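Local coordinates for protein ABC transporter (Caldanaerobius, PDB 4G68) that probably acts as the extracellular solute-binding protein of an ABC transporter, capturing sugars released during xylan breakdown for uptake by a thermophilic bacterium, at residues E162-D165 with V171-T174; Y167-P172 with I179-T184; L258-A263 with G278-A283. All coordinates share one frame; numbering follows the deposited sequence.

Interaction 1 of 3, residues E162-D165 with V171-T174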
loop_
_atom_site.group_PDB
_atom_site.type_symbol
_atom_site.label_atom_id
_atom_site.label_comp_id
_atom_site.label_asym_id
_atom_site.label_seq_id
_atom_site.Cartn_x
_atom_site.Cartn_y
_atom_site.Cartn_z
ATOM N N GLU C 162 24.196 1.772 -4.859
ATOM C CA GLU C 162 25.231 2.280 -5.778
ATOM C C GLU C 162 25.400 3.781 -5.573
ATOM O O GLU C 162 26.526 4.300 -5.602
ATOM C CB GLU C 162 24.876 2.019 -7.225
ATOM C CG GLU C 162 25.989 2.472 -8.188
ATOM C CD GLU C 162 25.642 2.168 -9.633
ATOM O OE1 GLU C 162 26.103 1.116 -10.130
ATOM O OE2 GLU C 162 24.906 2.972 -10.256
ATOM N N LEU C 163 24.283 4.476 -5.338
ATOM C CA LEU C 163 24.338 5.939 -5.190
ATOM C C LEU C 163 24.969 6.296 -3.844
ATOM O O LEU C 163 25.789 7.242 -3.767
ATOM C CB LEU C 163 22.951 6.603 -5.408
ATOM C CG LEU C 163 22.601 6.825 -6.922
ATOM C CD1 LEU C 163 21.183 7.284 -7.196
ATOM C CD2 LEU C 163 23.564 7.766 -7.627
ATOM N N PHE C 164 24.602 5.541 -2.808
ATOM C CA PHE C 164 25.158 5.766 -1.459
ATOM C C PHE C 164 26.699 5.534 -1.505
ATOM O O PHE C 164 27.478 6.384 -0.998
ATOM C CB PHE C 164 24.422 4.908 -0.374
ATOM C CG PHE C 164 23.169 5.553 0.175
ATOM C CD1 PHE C 164 23.159 6.139 1.451
ATOM C CD2 PHE C 164 21.998 5.602 -0.578
ATOM C CE1 PHE C 164 22.013 6.769 1.954
ATOM C CE2 PHE C 164 20.849 6.208 -0.081
ATOM C CZ PHE C 164 20.848 6.797 1.189
ATOM N N ASP C 165 27.118 4.443 -2.153
ATOM C CA ASP C 165 28.550 4.057 -2.247
ATOM C C ASP C 165 29.338 5.130 -3.020
ATOM O O ASP C 165 30.390 5.667 -2.528
ATOM C CB ASP C 165 28.720 2.678 -2.920
ATOM C CG ASP C 165 28.352 1.489 -2.001
ATOM O OD1 ASP C 165 27.948 1.690 -0.828
ATOM O OD2 ASP C 165 28.457 0.322 -2.483
ATOM N N VAL C 171 23.986 4.832 4.952
ATOM C CA VAL C 171 22.558 4.572 4.919
ATOM C C VAL C 171 22.005 5.050 6.270
ATOM O O VAL C 171 22.501 4.679 7.338
ATOM C CB VAL C 171 22.201 3.095 4.651
ATOM C CG1 VAL C 171 20.700 2.850 4.803
ATOM C CG2 VAL C 171 22.647 2.643 3.260
ATOM N N PRO C 172 21.024 5.921 6.243
ATOM C CA PRO C 172 20.613 6.437 7.556
ATOM C C PRO C 172 19.737 5.437 8.366
ATOM O O PRO C 172 18.879 4.776 7.811
ATOM C CB PRO C 172 19.821 7.679 7.173
ATOM C CG PRO C 172 19.142 7.285 5.876
ATOM C CD PRO C 172 20.218 6.486 5.140
ATOM N N THR C 173 19.932 5.386 9.672
ATOM C CA THR C 173 19.183 4.484 10.544
ATOM C C THR C 173 18.262 5.220 11.534
ATOM O O THR C 173 17.498 4.536 12.216
ATOM C CB THR C 173 20.101 3.491 11.304
ATOM O OG1 THR C 173 21.111 4.160 12.057
ATOM C CG2 THR C 173 20.832 2.503 10.326
ATOM N N THR C 174 18.431 6.559 11.646
ATOM C CA THR C 174 17.695 7.445 12.562
ATOM C C THR C 174 17.212 8.639 11.738
ATOM O O THR C 174 17.754 8.924 10.645
ATOM C CB THR C 174 18.533 8.034 13.761
ATOM O OG1 THR C 174 19.311 9.149 13.309
ATOM C CG2 THR C 174 19.419 7.036 14.424
#
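The CD1, CE1 and CZ carbons of the Phe164 ring meet Val171 and Pro172, and here the contact is tight. Phe164 CE1 lies 3.7 Å from Val171 CA and equally 3.7 Å from Pro172 CD, so a single ring carbon rests against the junction of the two residues; Phe164 CZ reaches the same Pro172 CD at 4.0 Å. The Phe164 side chain runs nearly perpendicular to that of Pro172. A chi1 of -85° sets CG of Phe164 opposite its carbonyl carbon and carries the ring off the helix 161-166 toward the loop that follows. The ring also packs on Ile159 and Met274, from strands 144-160 and 274-278, and makes an edge-to-face contact with Phe185 of helix 175-187.

The Val171 side chain is the looser part: its CG2, beside the backbone N, stands 4.0 Å from Phe164 CD1, while the residue as a whole keeps partial exposure. Farther out, Glu162 faces solvent and pairs with Lys296, and Thr173 is likewise at the surface. Thr174 caps the next helix through Glu177 N.

No hydrogen bond joins 162-165 to 171-174; the helix-loop-helix corner is held here by apolar contact between a ring, a proline methylene and a valine, so the fit between the segments rests on shape and apolar burial rather than on directional bonds.

Interaction 2 of 3, residues Y167-P172 with I179-T184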
loop_
_atom_site.group_PDB
_atom_site.type_symbol
_atom_site.label_atom_id
_atom_site.label_comp_id
_atom_site.label_asym_id
_atom_site.label_seq_id
_atom_site.Cartn_x
_atom_site.Cartn_y
_atom_site.Cartn_z
ATOM N N TYR C 167 28.777 8.253 -3.442
ATOM C CA TYR C 167 28.956 9.478 -2.654
ATOM C C TYR C 167 29.374 9.285 -1.225
ATOM O O TYR C 167 29.379 10.245 -0.475
ATOM C CB TYR C 167 27.704 10.322 -2.720
ATOM C CG TYR C 167 27.452 10.717 -4.131
ATOM C CD1 TYR C 167 28.102 11.812 -4.682
ATOM C CD2 TYR C 167 26.617 9.945 -4.947
ATOM C CE1 TYR C 167 27.896 12.165 -6.011
ATOM C CE2 TYR C 167 26.397 10.283 -6.273
ATOM C CZ TYR C 167 27.026 11.390 -6.811
ATOM O OH TYR C 167 26.773 11.707 -8.137
ATOM N N ASN C 168 29.819 8.069 -0.916
ATOM C CA ASN C 168 30.077 7.531 0.442
ATOM C C ASN C 168 29.041 7.766 1.553
ATOM O O ASN C 168 29.309 7.433 2.717
ATOM C CB ASN C 168 31.507 7.782 0.962
ATOM C CG ASN C 168 31.937 6.698 1.944
ATOM O OD1 ASN C 168 31.304 5.631 1.975
ATOM N ND2 ASN C 168 33.005 6.945 2.724
ATOM N N VAL C 169 27.850 8.262 1.205
ATOM C CA VAL C 169 26.834 8.592 2.251
ATOM C C VAL C 169 26.466 7.361 3.022
ATOM O O VAL C 169 26.285 6.371 2.395
ATOM C CB VAL C 169 25.564 9.169 1.593
ATOM C CG1 VAL C 169 24.648 9.749 2.644
ATOM C CG2 VAL C 169 25.981 10.266 0.645
ATOM N N LYS C 170 26.391 7.400 4.365
ATOM C CA LYS C 170 25.985 6.150 5.062
ATOM C C LYS C 170 24.508 6.075 4.955
ATOM O O LYS C 170 23.872 7.164 4.894
ATOM C CB LYS C 170 26.369 6.079 6.545
ATOM C CG LYS C 170 27.757 5.523 6.834
ATOM C CD LYS C 170 27.856 4.990 8.275
ATOM C CE LYS C 170 28.225 6.069 9.297
ATOM N NZ LYS C 170 29.705 6.227 9.544
ATOM N N VAL C 171 23.986 4.832 4.952
ATOM C CA VAL C 171 22.558 4.572 4.919
ATOM C C VAL C 171 22.005 5.050 6.270
ATOM O O VAL C 171 22.501 4.679 7.338
ATOM C CB VAL C 171 22.201 3.095 4.651
ATOM C CG1 VAL C 171 20.700 2.850 4.803
ATOM C CG2 VAL C 171 22.647 2.643 3.260
ATOM N N PRO C 172 21.024 5.921 6.243
ATOM C CA PRO C 172 20.613 6.437 7.556
ATOM C C PRO C 172 19.737 5.437 8.366
ATOM O O PRO C 172 18.879 4.776 7.811
ATOM C CB PRO C 172 19.821 7.679 7.173
ATOM C CG PRO C 172 19.142 7.285 5.876
ATOM C CD PRO C 172 20.218 6.486 5.140
ATOM N N ILE C 179 17.945 13.242 7.642
ATOM C CA ILE C 179 18.056 14.679 7.239
ATOM C C ILE C 179 19.437 15.029 6.706
ATOM O O ILE C 179 19.543 15.769 5.721
ATOM C CB ILE C 179 17.655 15.692 8.388
ATOM C CG1 ILE C 179 16.187 15.518 8.825
ATOM C CG2 ILE C 179 17.886 17.150 7.932
ATOM C CD1 ILE C 179 15.146 15.917 7.765
ATOM N N ASP C 180 20.495 14.561 7.380
ATOM C CA ASP C 180 21.857 14.821 6.906
ATOM C C ASP C 180 22.187 14.172 5.537
ATOM O O ASP C 180 22.788 14.836 4.657
ATOM C CB ASP C 180 22.926 14.441 7.946
ATOM C CG ASP C 180 24.324 14.776 7.453
ATOM O OD1 ASP C 180 24.515 15.955 6.992
ATOM O OD2 ASP C 180 25.210 13.881 7.461
ATOM N N ALA C 181 21.803 12.893 5.365
ATOM C CA ALA C 181 21.916 12.219 4.068
ATOM C C ALA C 181 21.216 13.030 2.983
ATOM O O ALA C 181 21.771 13.230 1.901
ATOM C CB ALA C 181 21.345 10.800 4.110
ATOM N N ILE C 182 20.003 13.482 3.263
ATOM C CA ILE C 182 19.233 14.266 2.286
ATOM C C ILE C 182 20.052 15.526 2.000
ATOM O O ILE C 182 20.293 15.859 0.841
ATOM C CB ILE C 182 17.834 14.679 2.845
ATOM C CG1 ILE C 182 16.906 13.434 3.000
ATOM C CG2 ILE C 182 17.231 15.871 2.062
ATOM C CD1 ILE C 182 15.697 13.712 3.860
ATOM N N LYS C 183 20.499 16.217 3.064
ATOM C CA LYS C 183 21.343 17.416 2.821
ATOM C C LYS C 183 22.610 17.130 1.989
ATOM O O LYS C 183 22.962 17.959 1.114
ATOM C CB LYS C 183 21.735 18.024 4.129
ATOM C CG LYS C 183 20.624 18.870 4.693
ATOM C CD LYS C 183 20.931 19.262 6.113
ATOM C CE LYS C 183 19.834 20.159 6.633
ATOM N NZ LYS C 183 20.054 20.483 8.097
ATOM N N THR C 184 23.283 16.001 2.300
ATOM C CA THR C 184 24.517 15.581 1.603
ATOM C C THR C 184 24.244 15.323 0.135
ATOM O O THR C 184 24.891 15.927 -0.721
ATOM C CB THR C 184 25.227 14.374 2.304
ATOM O OG1 THR C 184 25.471 14.709 3.692
ATOM C CG2 THR C 184 26.581 14.022 1.636
#
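Val169 lays its two methyl groups over neighbouring turns of the helix 175-187, CG1 over Ala181 and CG2 against Thr184. The first is the closer fit: Val169 CG1 is 3.8 Å from Ala181 CB and 3.9 Å from Ala181 CA, so the methyl settles on the helix backbone at a residue with little side chain of its own. With CG1 anti to the backbone N (chi1 -169°), the other branch is left beside that N and points at the next turn, where Val169 CG2 and Thr184 CG2 meet at 3.9 Å. The two side chains run antiparallel, one passing beside the other.

The loop that leaves the short helix 161-166 at Tyr167 goes on past Pro172 to helix 175-187, making a helix-loop-helix connection in the solute-binding protein fold; Val169 is where the loop leans on the second helix, against Ala181 and Thr184, three residues apart along it. Phe164 of the first helix and Phe185 of the second also pack on this valine. Tyr167 touches Lys188 and Val190 in the loop beyond the helix, whereas Lys170 extends its amine away from the helix.

The rotation of Thr184 is set by its hydroxyl. Thr184 OG1 donates to Asp180 O at 2.9 Å, approaching from above the carbonyl plane, 46° out of it, and the same oxygen, Asp180 O, accepts the helical bond from Thr184 N at 2.7 Å. A serine at Thr184 could keep the hydroxyl bond but would probably leave Val169 CG2 without its methyl partner and open a small gap beside the loop. Thr184 O in turn accepts from Ser187 OG.

Interaction 3 of 3, residues L258-A263 with G278-A283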
loop_
_atom_site.group_PDB
_atom_site.type_symbol
_atom_site.label_atom_id
_atom_site.label_comp_id
_atom_site.label_asym_id
_atom_site.label_seq_id
_atom_site.Cartn_x
_atom_site.Cartn_y
_atom_site.Cartn_z
ATOM N N LEU C 258 3.857 15.117 -10.170
ATOM C CA LEU C 258 4.202 13.798 -10.653
ATOM C C LEU C 258 3.425 12.723 -9.866
ATOM O O LEU C 258 3.081 12.915 -8.663
ATOM C CB LEU C 258 5.740 13.559 -10.627
ATOM C CG LEU C 258 6.626 13.561 -11.906
ATOM C CD1 LEU C 258 6.406 14.694 -12.919
ATOM C CD2 LEU C 258 8.099 13.491 -11.517
ATOM N N THR C 259 3.108 11.643 -10.574
ATOM C CA THR C 259 2.329 10.512 -10.035
ATOM C C THR C 259 3.251 9.492 -9.382
ATOM O O THR C 259 4.463 9.601 -9.504
ATOM C CB THR C 259 1.542 9.796 -11.137
ATOM O OG1 THR C 259 2.443 9.182 -12.061
ATOM C CG2 THR C 259 0.595 10.763 -11.876
ATOM N N ARG C 260 2.684 8.503 -8.685
ATOM C CA ARG C 260 3.490 7.398 -8.141
ATOM C C ARG C 260 4.347 6.746 -9.266
ATOM O O ARG C 260 5.538 6.514 -9.068
ATOM C CB ARG C 260 2.562 6.361 -7.483
ATOM C CG ARG C 260 3.257 5.138 -6.853
ATOM C CD ARG C 260 3.458 3.965 -7.827
ATOM N NE ARG C 260 2.213 3.457 -8.375
ATOM C CZ ARG C 260 1.471 2.495 -7.817
ATOM N NH1 ARG C 260 1.828 1.900 -6.640
ATOM N NH2 ARG C 260 0.336 2.117 -8.437
ATOM N N ASP C 261 3.702 6.434 -10.394
ATOM C CA ASP C 261 4.368 5.727 -11.520
ATOM C C ASP C 261 5.512 6.536 -12.156
ATOM O O ASP C 261 6.489 5.971 -12.624
ATOM C CB ASP C 261 3.375 5.373 -12.618
ATOM C CG ASP C 261 2.406 4.251 -12.232
ATOM O OD1 ASP C 261 2.488 3.677 -11.132
ATOM O OD2 ASP C 261 1.540 3.951 -13.071
ATOM N N GLU C 262 5.370 7.859 -12.206
ATOM C CA GLU C 262 6.445 8.731 -12.650
ATOM C C GLU C 262 7.590 8.715 -11.638
ATOM O O GLU C 262 8.754 8.812 -11.991
ATOM C CB GLU C 262 5.922 10.146 -12.880
ATOM C CG GLU C 262 4.925 10.165 -14.061
ATOM C CD GLU C 262 4.490 11.536 -14.531
ATOM O OE1 GLU C 262 3.852 12.290 -13.784
ATOM O OE2 GLU C 262 4.733 11.837 -15.706
ATOM N N ALA C 263 7.247 8.592 -10.357
ATOM C CA ALA C 263 8.277 8.530 -9.329
ATOM C C ALA C 263 9.077 7.217 -9.340
ATOM O O ALA C 263 10.301 7.245 -9.272
ATOM C CB ALA C 263 7.661 8.779 -7.960
ATOM N N GLY C 278 5.082 1.856 -0.341
ATOM C CA GLY C 278 4.605 0.497 -0.171
ATOM C C GLY C 278 5.580 -0.539 -0.717
ATOM O O GLY C 278 6.346 -0.301 -1.693
ATOM N N ASN C 279 5.547 -1.712 -0.089
ATOM C CA ASN C 279 6.290 -2.826 -0.616
ATOM C C ASN C 279 5.898 -3.154 -2.106
ATOM O O ASN C 279 6.683 -3.780 -2.828
ATOM C CB ASN C 279 5.952 -4.028 0.263
ATOM C CG ASN C 279 4.471 -4.304 0.247
ATOM O OD1 ASN C 279 3.659 -3.500 0.753
ATOM N ND2 ASN C 279 4.094 -5.359 -0.455
ATOM N N PHE C 280 4.658 -2.799 -2.528
ATOM C CA PHE C 280 4.094 -3.198 -3.864
ATOM C C PHE C 280 4.853 -2.504 -4.982
ATOM O O PHE C 280 4.889 -2.992 -6.161
ATOM C CB PHE C 280 2.609 -2.792 -3.996
ATOM C CG PHE C 280 2.285 -1.472 -3.288
ATOM C CD1 PHE C 280 2.531 -0.233 -3.941
ATOM C CD2 PHE C 280 1.685 -1.486 -2.024
ATOM C CE1 PHE C 280 2.199 0.958 -3.289
ATOM C CE2 PHE C 280 1.393 -0.318 -1.354
ATOM C CZ PHE C 280 1.633 0.909 -2.003
ATOM N N ASP C 281 5.488 -1.382 -4.596
ATOM C CA ASP C 281 6.359 -0.649 -5.519
ATOM C C ASP C 281 7.649 -1.356 -5.831
ATOM O O ASP C 281 8.308 -1.040 -6.817
ATOM C CB ASP C 281 6.577 0.805 -5.058
ATOM C CG ASP C 281 5.314 1.661 -5.248
ATOM O OD1 ASP C 281 4.386 1.235 -6.016
ATOM O OD2 ASP C 281 5.293 2.756 -4.624
ATOM N N ALA C 282 8.011 -2.353 -5.036
ATOM C CA ALA C 282 9.241 -3.154 -5.322
ATOM C C ALA C 282 9.355 -3.627 -6.710
ATOM O O ALA C 282 10.436 -3.512 -7.287
ATOM C CB ALA C 282 9.358 -4.334 -4.395
ATOM N N ALA C 283 8.246 -4.140 -7.271
ATOM C CA ALA C 283 8.266 -4.757 -8.616
ATOM C C ALA C 283 8.722 -3.778 -9.688
ATOM O O ALA C 283 9.363 -4.207 -10.615
ATOM C CB ALA C 283 6.895 -5.346 -8.991
#
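A salt-bridge network ties the N-terminal turn of helix 260-268 to the short 3-10 segment 279-281, with the guanidinium of Arg260 joining Asp281 and Asp261. Across the contact, Arg260 NH1 lies 2.7 Å from Asp281 OD1; the pairing is close but bent, with an N-H...O angle of 129°, so as a hydrogen bond it is weak and much of its hold is probably electrostatic. The guanidinium and carboxylate planes stand 73° apart, which excludes a flat, two-pronged pairing. The methylene chain shares the contact, Arg260 CD lying 3.4 Å from Asp281 OD1. Through NE, Arg260 donates to Asp261 OD1 at 2.8 Å, an oxygen that lies out of the guanidinium plane, so one cation serves two carboxylates.

Arg260 leaves the helix with a side chain that starts extended and then bends at chi2 and chi3, which brings NH1 to Phe280 as well as to Asp281. Phe280 CE1 is 3.5 Å from Arg260 NH1, at the edge of the guanidinium, and the ring is turned 76° from it; Trp201 of helix 201-215 touches both Arg260 and Phe280. Gly278 CA lies over one face of the Phe280 ring.

Thr259 and Glu262 form a capping box at the helix start: Glu262 N donates to Thr259 OG1 at 3.2 Å, and the return bond from Thr259 N to Glu262 OE1 is weak. The 3-10 segment follows strand 274-278, and the second carboxylate oxygen of Asp281, OD2, is hydrogen-bonded to Tyr275 OH of that strand.

In the fold
Interactions 1 and 2 lie side by side, their centres about 6 Å apart, and share Val171 and Pro172 of the loop joining helix 161-166 to helix 175-187. Interaction 1 places that loop against the first helix and interaction 2 against the second, and Phe164 touches the backbone oxygens of Val169 and Lys170 between them. Interaction 3 comes later in the chain, its centre about 20 Å from that of interaction 1 and 22 Å from that of interaction 2. Strand 274-278, paired with strand 144-160, connects the regions: Met274 packs on interaction 1, and the strand leads into interaction 3. One peripheral corner is thus linked through the sheet to a contact nearer the chain's middle.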